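Catechol 1,2-dioxygenase (Acinetobacter sp., PDB 1DMH) catalyses the iron(III)-dependent intradiol cleavage of catechol by dioxygen to cis,cis-muconate, working as a homodimer in the degradation of aromatic compounds. Local coordinates at residues 7-10 against 11-15; 302-305 against 306-310. One frame throughout, in Å; residues are numbered along the deposited sequence.

In the fold
Interaction 1 is the start of helix 9-18, with its N-cap; interaction 2 is an extended stretch near the C-terminus, leading into strand 309-310. Their centres lie 38 Å apart and their nearest atoms about 26 Å, so they do not touch. Both contact the second subunit: Phe-14 meets Tyr-255 and His-82 of that subunit edge-to-face, and Arg-306 makes a cation-pi contact with its Trp-56. Only interaction 2 lies near the active site: the side chain of Arg-306 is about 9 Å from that of the iron ligand His-226 and about 8 Å from bound 4-methylcatechol. The side chain of Asp-305 is about 7 Å from a bound phospholipid, that of Phe-14 about 12 Å.

Interaction 1. Residues 7-10 against 11-15; sequences NTQD and VQDFL
The N-terminal turn of helix 9-18 begins at Thr-8, its N-cap, and is closed by a backbone bond from Gln-12 N to Thr-8 O, 3.0 Å with an N-H...O angle of 173°. This first of the five N-terminal helices probably belongs to the helical zipper at the dimer axis. Asp-13 N to Gln-9 O (2.9 Å) and Phe-14 N to Asp-10 O (3.1 Å) continue the i to i+4 pattern. The Thr-8 hydroxyl sits between its backbone N and carbonyl carbon (chi1 61°), which brings OG1 3.7 Å from Val-11 CG2; the strongest polar partner of OG1 is Ile-5 O. Gln-12 folds back at chi2 (-58°), its CG resting 3.3 Å from Thr-8 O while its NE2 bonds to Phe-6 O. Phe-14 has its ring anti to the backbone N, leading away from the turn, where it meets Tyr-255 and His-82 of the second subunit edge-to-face. Asp-13 OD2 stands 3.3 Å from Gln-9 O, two acceptors that are not hydrogen-bonded, and 5.9 Å from Asp-10 OD1. Asp-10, in the first turn, would probably be favoured by the positive end of the helix; Asp-13 lies a turn further on and gains less.

Interaction 2. Residues 302-305 against 306-310; sequences QVVD and RPRLA
Arg-308 holds the backbone carbonyl of Val-304 end-on with two nitrogens, NH2 to Val-304 O at 2.9 Å and NH1 to the same oxygen at 3.0 Å, both bonds somewhat bent because they share one acceptor. This side chain-to-backbone bridge reaches back four positions along the extended C-terminal segment that runs into the short, weakly bonded strand 309-310, paired in parallel with strand 111-112. Val-304 O lies only 6° out of the guanidinium plane, so both N-H groups address it near that plane. Seen from the carbonyl, both arrive on one face: NH2 stands 42° out of its plane and NH1 is tilted by 20°. An extended chain from CG to NE carries the group back along the segment, and NH2 also forms a salt bridge with Glu-106, which probably fixes the rotation of the guanidinium.

Around this bridge, Arg-306 lays its CG over the centre of the Arg-308 guanidinium, 3.5 Å above the plane. Its chain bends at chi3, and its own guanidinium makes a cation-pi contact with Trp-56 of the second subunit, while Asp-305 N donates to Asp-53 of that subunit. The Asp-305 carboxylate does not reach Arg-308: OD1 is 4.9 Å from NH1. Farther out, the Val-304 and Arg-306 side chains cross obliquely, with Val-304 CG1 4.1 Å from Arg-306 CB.

Interaction 1. Residues 7-10 against 11-15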
loop_
_atom_site.group_PDB
_atom_site.type_symbol
_atom_site.label_atom_id
_atom_site.label_comp_id
_atom_site.label_asym_id
_atom_site.label_seq_id
_atom_site.Cartn_x
_atom_site.Cartn_y
_atom_site.Cartn_z
ATOM N N ASN A 7 -8.620 23.493 7.332
ATOM C CA ASN A 7 -8.385 24.804 6.756
ATOM C C ASN A 7 -7.543 25.781 7.580
ATOM O O ASN A 7 -7.319 26.906 7.157
ATOM C CB ASN A 7 -9.717 25.454 6.402
ATOM C CG ASN A 7 -9.561 26.502 5.325
ATOM O OD1 ASN A 7 -9.175 26.181 4.195
ATOM N ND2 ASN A 7 -9.838 27.763 5.666
ATOM N N THR A 8 -7.045 25.371 8.736
ATOM C CA THR A 8 -6.247 26.290 9.535
ATOM C C THR A 8 -4.833 26.380 9.017
ATOM O O THR A 8 -4.356 25.472 8.326
ATOM C CB THR A 8 -6.190 25.854 10.992
ATOM O OG1 THR A 8 -5.582 24.560 11.091
ATOM C CG2 THR A 8 -7.591 25.798 11.564
ATOM N N GLN A 9 -4.157 27.473 9.349
ATOM C CA GLN A 9 -2.779 27.660 8.916
ATOM C C GLN A 9 -1.861 26.586 9.466
ATOM O O GLN A 9 -0.906 26.203 8.807
ATOM C CB GLN A 9 -2.251 29.039 9.327
ATOM C CG GLN A 9 -2.897 30.170 8.525
ATOM C CD GLN A 9 -2.840 29.911 7.000
ATOM O OE1 GLN A 9 -1.752 29.855 6.401
ATOM N NE2 GLN A 9 -4.020 29.731 6.377
ATOM N N ASP A 10 -2.139 26.099 10.670
ATOM C CA ASP A 10 -1.295 25.061 11.245
ATOM C C ASP A 10 -1.304 23.789 10.390
ATOM O O ASP A 10 -0.245 23.217 10.131
ATOM C CB ASP A 10 -1.735 24.760 12.669
ATOM C CG ASP A 10 -1.635 25.976 13.554
ATOM O OD1 ASP A 10 -0.532 26.550 13.613
ATOM O OD2 ASP A 10 -2.646 26.373 14.178
ATOM N N VAL A 11 -2.482 23.354 9.941
ATOM C CA VAL A 11 -2.556 22.160 9.104
ATOM C C VAL A 11 -2.003 22.419 7.693
ATOM O O VAL A 11 -1.251 21.603 7.149
ATOM C CB VAL A 11 -3.995 21.630 9.018
ATOM C CG1 VAL A 11 -4.088 20.497 7.969
ATOM C CG2 VAL A 11 -4.415 21.125 10.391
ATOM N N GLN A 12 -2.348 23.559 7.101
ATOM C CA GLN A 12 -1.840 23.859 5.769
ATOM C C GLN A 12 -0.301 23.949 5.725
ATOM O O GLN A 12 0.323 23.413 4.794
ATOM C CB GLN A 12 -2.508 25.136 5.254
ATOM C CG GLN A 12 -4.031 24.945 5.115
ATOM C CD GLN A 12 -4.372 23.807 4.177
ATOM O OE1 GLN A 12 -3.912 23.791 3.035
ATOM N NE2 GLN A 12 -5.165 22.852 4.642
ATOM N N ASP A 13 0.315 24.595 6.723
ATOM C CA ASP A 13 1.776 24.689 6.752
ATOM C C ASP A 13 2.399 23.326 6.998
ATOM O O ASP A 13 3.429 22.972 6.400
ATOM C CB ASP A 13 2.259 25.654 7.832
ATOM C CG ASP A 13 1.951 27.103 7.494
ATOM O OD1 ASP A 13 1.796 27.411 6.283
ATOM O OD2 ASP A 13 1.891 27.932 8.438
ATOM N N PHE A 14 1.760 22.562 7.879
ATOM C CA PHE A 14 2.225 21.225 8.196
ATOM C C PHE A 14 2.295 20.382 6.907
ATOM O O PHE A 14 3.271 19.681 6.669
ATOM C CB PHE A 14 1.275 20.571 9.208
ATOM C CG PHE A 14 1.731 19.200 9.669
ATOM C CD1 PHE A 14 3.016 19.020 10.176
ATOM C CD2 PHE A 14 0.870 18.099 9.616
ATOM C CE1 PHE A 14 3.450 17.773 10.631
ATOM C CE2 PHE A 14 1.290 16.833 10.067
ATOM C CZ PHE A 14 2.589 16.674 10.578
ATOM N N LEU A 15 1.253 20.452 6.081
ATOM C CA LEU A 15 1.227 19.701 4.831
ATOM C C LEU A 15 2.406 20.081 3.925
ATOM O O LEU A 15 2.932 19.242 3.189
ATOM C CB LEU A 15 -0.102 19.951 4.100
ATOM C CG LEU A 15 -1.329 19.191 4.624
ATOM C CD1 LEU A 15 -2.618 19.763 4.084
ATOM C CD2 LEU A 15 -1.194 17.719 4.228
#

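Interaction 2. Residues 302-305 against 306-310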
loop_
_atom_site.group_PDB
_atom_site.type_symbol
_atom_site.label_atom_id
_atom_site.label_comp_id
_atom_site.label_asym_id
_atom_site.label_seq_id
_atom_site.Cartn_x
_atom_site.Cartn_y
_atom_site.Cartn_z
ATOM N N GLN A 302 1.938 6.295 -26.550
ATOM C CA GLN A 302 1.169 5.577 -25.549
ATOM C C GLN A 302 1.805 4.302 -24.965
ATOM O O GLN A 302 1.170 3.612 -24.173
ATOM C CB GLN A 302 -0.236 5.318 -26.126
ATOM C CG GLN A 302 -0.293 4.662 -27.546
ATOM C CD GLN A 302 -0.108 3.138 -27.535
ATOM O OE1 GLN A 302 0.996 2.587 -27.746
ATOM N NE2 GLN A 302 -1.201 2.445 -27.267
ATOM N N VAL A 303 3.055 3.993 -25.319
ATOM C CA VAL A 303 3.680 2.797 -24.760
ATOM C C VAL A 303 3.828 2.997 -23.266
ATOM O O VAL A 303 4.132 4.098 -22.798
ATOM C CB VAL A 303 5.148 2.507 -25.178
ATOM C CG1 VAL A 303 5.260 1.098 -25.657
ATOM C CG2 VAL A 303 5.681 3.541 -26.108
ATOM N N VAL A 304 3.680 1.912 -22.527
ATOM C CA VAL A 304 3.837 1.992 -21.095
ATOM C C VAL A 304 5.040 1.196 -20.624
ATOM O O VAL A 304 5.229 0.028 -20.985
ATOM C CB VAL A 304 2.575 1.492 -20.376
ATOM C CG1 VAL A 304 2.783 1.535 -18.870
ATOM C CG2 VAL A 304 1.374 2.353 -20.793
ATOM N N ASP A 305 5.878 1.861 -19.841
ATOM C CA ASP A 305 7.039 1.223 -19.252
ATOM C C ASP A 305 6.633 0.968 -17.807
ATOM O O ASP A 305 6.495 1.904 -17.024
ATOM C CB ASP A 305 8.245 2.152 -19.240
ATOM C CG ASP A 305 9.505 1.456 -18.742
ATOM O OD1 ASP A 305 9.381 0.474 -17.963
ATOM O OD2 ASP A 305 10.623 1.905 -19.113
ATOM N N ARG A 306 6.410 -0.284 -17.457
ATOM C CA ARG A 306 6.047 -0.615 -16.093
ATOM C C ARG A 306 6.795 -1.880 -15.728
ATOM O O ARG A 306 7.184 -2.653 -16.598
ATOM C CB ARG A 306 4.531 -0.855 -15.971
ATOM C CG ARG A 306 4.028 -1.982 -16.822
ATOM C CD ARG A 306 2.505 -2.097 -16.770
ATOM N NE ARG A 306 2.010 -2.835 -15.614
ATOM C CZ ARG A 306 0.731 -3.167 -15.462
ATOM N NH1 ARG A 306 -0.157 -2.806 -16.391
ATOM N NH2 ARG A 306 0.330 -3.846 -14.393
ATOM N N PRO A 307 7.024 -2.097 -14.427
ATOM C CA PRO A 307 7.726 -3.286 -13.956
ATOM C C PRO A 307 7.012 -4.566 -14.456
ATOM O O PRO A 307 5.815 -4.754 -14.234
ATOM C CB PRO A 307 7.649 -3.125 -12.432
ATOM C CG PRO A 307 7.659 -1.627 -12.266
ATOM C CD PRO A 307 6.628 -1.251 -13.288
ATOM N N ARG A 308 7.746 -5.434 -15.144
ATOM C CA ARG A 308 7.179 -6.683 -15.657
ATOM C C ARG A 308 8.170 -7.800 -15.354
ATOM O O ARG A 308 9.372 -7.593 -15.461
ATOM C CB ARG A 308 6.959 -6.576 -17.174
ATOM C CG ARG A 308 5.971 -5.476 -17.584
ATOM C CD ARG A 308 5.976 -5.261 -19.089
ATOM N NE ARG A 308 4.893 -4.401 -19.534
ATOM C CZ ARG A 308 5.044 -3.172 -20.010
ATOM N NH1 ARG A 308 6.253 -2.625 -20.111
ATOM N NH2 ARG A 308 3.982 -2.499 -20.432
ATOM N N LEU A 309 7.675 -8.972 -14.968
ATOM C CA LEU A 309 8.557 -10.089 -14.671
ATOM C C LEU A 309 9.298 -10.500 -15.964
ATOM O O LEU A 309 8.720 -10.538 -17.062
ATOM C CB LEU A 309 7.734 -11.258 -14.116
ATOM C CG LEU A 309 8.354 -12.449 -13.359
ATOM C CD1 LEU A 309 7.286 -13.502 -13.040
ATOM C CD2 LEU A 309 9.417 -13.091 -14.188
ATOM N N ALA A 310 10.594 -10.767 -15.846
ATOM C CA ALA A 310 11.372 -11.223 -17.000
ATOM C C ALA A 310 12.042 -12.537 -16.595
ATOM O O ALA A 310 12.408 -12.736 -15.439
ATOM C CB ALA A 310 12.411 -10.189 -17.405
#